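Local coordinates for protein acetamidase (Bacillus halodurans, PDB 2II1) that probably hydrolyses carbon-nitrogen bonds other than peptide bonds in linear amides, and binds calcium ions, at residues D73-I79 against L205-K211. Residues are numbered along the deposited sequence; the frame is centred on the assembly and turned at random. Where two conformers were deposited one is given.
Sequences DMLEIEI and LKVNVKK
The carboxylate of Glu76 and the amide of Asn208, the flat groups at the middle of this antiparallel β-ladder, meet with their planes 72° apart, and Asn208 ND2 donates to Glu76 OE1 over 2.9 Å, though the placing of ND2 is somewhat uncertain. Glu76 CG lies anti to the backbone N (chi1 176°) and the chain then runs straight, which carries OE1 out to the amide. Lys210 folds over one face of the Glu76 carboxylate, its CE 3.7 Å from Glu76 OE1, while Asn208 ND2 meets OE1 at the edge. Lysine and glutamate suit this partly exposed face, where aliphatic stems can pack while charged ends reach toward water. At the Asp73 end of this face the buried selenomethionine Met74 lays CG against the aliphatic CB of Lys210 at 3.9 Å and also touches Phe215 and Leu217.

Beneath these groups, strands 74-84 and 201-210 are neighbours in a large mixed sheet. Met74-Lys210, Glu76-Asn208 and Glu78-Lys206 are hydrogen-bonded pairs, each closed by two backbone bonds; the bond from Glu76 N to Asn208 O is nearly straight at 172°. On its far edge strand 74-84 bonds to strand 166-170, so its backbone is gripped from both sides.

The opposite face carries the non-hydrogen-bonded pairs. Branched aliphatic residues fit here because they fill a core: Val66 of strand 60-67 packs on this face, while Leu205 and Val207 also touch Val30 of the adjoining strand 28-34. Ile77 and Leu205 lie side by side, with Ile77 CG2 3.9 Å from Leu205 CB.

Where the ladder ends, Asp73 and Lys211 form a salt bridge, doubtful in detail because the position of Asp73 OD2 is uncertain; the same reserve covers the bond OD2 accepts from Arg70 N. Lys211 NZ also donates to Gly68 O.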
loop_
_atom_site.group_PDB
_atom_site.type_symbol
_atom_site.label_atom_id
_atom_site.label_comp_id
_atom_site.label_asym_id
_atom_site.label_seq_id
_atom_site.Cartn_x
_atom_site.Cartn_y
_atom_site.Cartn_z
ATOM N N ASP A 73 25.479 -15.826 -2.750
ATOM C CA ASP A 73 25.376 -15.241 -1.406
ATOM C C ASP A 73 24.343 -14.107 -1.459
ATOM O O ASP A 73 23.809 -13.779 -2.512
ATOM C CB ASP A 73 26.738 -14.680 -0.916
ATOM C CG ASP A 73 27.828 -15.764 -0.748
ATOM O OD1 ASP A 73 27.575 -16.953 -1.007
ATOM O OD2 ASP A 73 28.972 -15.421 -0.373
HETATM N N MSE A 74 24.067 -13.534 -0.303
HETATM C CA MSE A 74 23.352 -12.280 -0.218
HETATM C C MSE A 74 24.100 -11.320 0.676
HETATM O O MSE A 74 24.960 -11.737 1.481
HETATM C CB MSE A 74 21.891 -12.481 0.237
HETATM C CG MSE A 74 21.635 -13.391 1.401
HETATM SE SE MSE A 74 19.778 -13.129 2.083
HETATM C CE MSE A 74 20.124 -13.554 3.989
ATOM N N LEU A 75 23.841 -10.024 0.499
ATOM C CA LEU A 75 24.372 -9.046 1.440
ATOM C C LEU A 75 23.309 -8.769 2.458
ATOM O O LEU A 75 22.117 -8.651 2.114
ATOM C CB LEU A 75 24.756 -7.743 0.758
ATOM C CG LEU A 75 25.971 -7.771 -0.168
ATOM C CD1 LEU A 75 26.176 -6.382 -0.681
ATOM C CD2 LEU A 75 27.240 -8.293 0.528
ATOM N N GLU A 76 23.743 -8.680 3.706
ATOM C CA GLU A 76 22.920 -8.216 4.810
ATOM C C GLU A 76 23.414 -6.824 5.209
ATOM O O GLU A 76 24.521 -6.672 5.698
ATOM C CB GLU A 76 23.006 -9.185 5.985
ATOM C CG GLU A 76 22.253 -8.712 7.209
ATOM C CD GLU A 76 22.451 -9.617 8.388
ATOM O OE1 GLU A 76 23.505 -9.516 9.032
ATOM O OE2 GLU A 76 21.559 -10.422 8.670
ATOM N N ILE A 77 22.603 -5.806 4.962
ATOM C CA ILE A 77 23.063 -4.429 5.082
ATOM C C ILE A 77 22.237 -3.669 6.113
ATOM O O ILE A 77 21.046 -3.422 5.926
ATOM C CB ILE A 77 23.005 -3.673 3.753
ATOM C CG1 ILE A 77 23.766 -4.458 2.671
ATOM C CG2 ILE A 77 23.553 -2.239 3.977
ATOM C CD1 ILE A 77 23.219 -4.301 1.244
ATOM N N GLU A 78 22.909 -3.299 7.196
ATOM C CA GLU A 78 22.291 -2.628 8.313
ATOM C C GLU A 78 22.471 -1.120 8.184
ATOM O O GLU A 78 23.586 -0.619 8.234
ATOM C CB GLU A 78 22.942 -3.163 9.577
ATOM C CG GLU A 78 22.764 -4.718 9.688
ATOM C CD GLU A 78 23.995 -5.459 10.213
ATOM O OE1 GLU A 78 24.112 -5.628 11.455
ATOM O OE2 GLU A 78 24.823 -5.902 9.379
ATOM N N ILE A 79 21.378 -0.398 7.986
ATOM C CA ILE A 79 21.428 1.078 7.853
ATOM C C ILE A 79 21.541 1.625 9.281
ATOM O O ILE A 79 20.586 1.566 10.060
ATOM C CB ILE A 79 20.189 1.693 7.097
ATOM C CG1 ILE A 79 19.934 0.978 5.764
ATOM C CG2 ILE A 79 20.379 3.178 6.810
ATOM C CD1 ILE A 79 21.094 1.066 4.741
ATOM N N LEU A 205 26.528 2.435 7.026
ATOM C CA LEU A 205 25.973 1.095 7.037
ATOM C C LEU A 205 27.020 0.071 7.473
ATOM O O LEU A 205 28.222 0.328 7.377
ATOM C CB LEU A 205 25.405 0.772 5.644
ATOM C CG LEU A 205 26.295 0.864 4.403
ATOM C CD1 LEU A 205 27.127 -0.379 4.206
ATOM C CD2 LEU A 205 25.483 1.062 3.168
ATOM N N LYS A 206 26.554 -1.078 7.956
ATOM C CA LYS A 206 27.395 -2.264 8.135
ATOM C C LYS A 206 27.014 -3.319 7.084
ATOM O O LYS A 206 25.803 -3.638 6.871
ATOM C CB LYS A 206 27.205 -2.812 9.552
ATOM C CG LYS A 206 28.105 -3.994 9.908
ATOM C CD LYS A 206 28.018 -4.341 11.405
ATOM C CE LYS A 206 28.528 -5.780 11.682
ATOM N NZ LYS A 206 28.971 -5.970 13.099
ATOM N N VAL A 207 28.021 -3.854 6.397
ATOM C CA VAL A 207 27.774 -4.819 5.342
ATOM C C VAL A 207 28.229 -6.229 5.752
ATOM O O VAL A 207 29.421 -6.444 6.051
ATOM C CB VAL A 207 28.402 -4.360 3.990
ATOM C CG1 VAL A 207 29.886 -4.023 4.147
ATOM C CG2 VAL A 207 28.179 -5.417 2.913
ATOM N N ASN A 208 27.279 -7.182 5.776
ATOM C CA ASN A 208 27.591 -8.581 6.087
ATOM C C ASN A 208 27.345 -9.466 4.892
ATOM O O ASN A 208 26.436 -9.219 4.098
ATOM C CB ASN A 208 26.788 -9.105 7.278
ATOM C CG ASN A 208 27.005 -8.297 8.524
ATOM O OD1 ASN A 208 28.126 -7.932 8.858
ATOM N ND2 ASN A 208 25.922 -8.004 9.224
ATOM N N VAL A 209 28.190 -10.488 4.748
ATOM C CA VAL A 209 28.041 -11.469 3.681
ATOM C C VAL A 209 27.341 -12.656 4.307
ATOM O O VAL A 209 27.727 -13.111 5.396
ATOM C CB VAL A 209 29.377 -11.886 3.081
ATOM C CG1 VAL A 209 29.187 -13.081 2.128
ATOM C CG2 VAL A 209 30.004 -10.727 2.359
ATOM N N LYS A 210 26.261 -13.093 3.664
ATOM C CA LYS A 210 25.517 -14.261 4.102
ATOM C C LYS A 210 25.650 -15.299 3.004
ATOM O O LYS A 210 25.393 -15.019 1.840
ATOM C CB LYS A 210 24.039 -13.947 4.395
ATOM C CG LYS A 210 23.800 -13.007 5.571
ATOM C CD LYS A 210 24.233 -13.609 6.908
ATOM C CE LYS A 210 25.079 -12.628 7.712
ATOM N NZ LYS A 210 26.196 -13.292 8.477
ATOM N N LYS A 211 26.059 -16.503 3.394
ATOM C CA LYS A 211 26.403 -17.538 2.450
ATOM C C LYS A 211 25.213 -18.348 1.975
ATOM O O LYS A 211 25.311 -19.026 0.954
ATOM C CB LYS A 211 27.497 -18.429 3.044
ATOM C CG LYS A 211 28.813 -17.685 3.134
ATOM C CD LYS A 211 29.504 -17.712 1.778
ATOM C CE LYS A 211 30.584 -16.656 1.610
ATOM N NZ LYS A 211 31.051 -16.634 0.186
#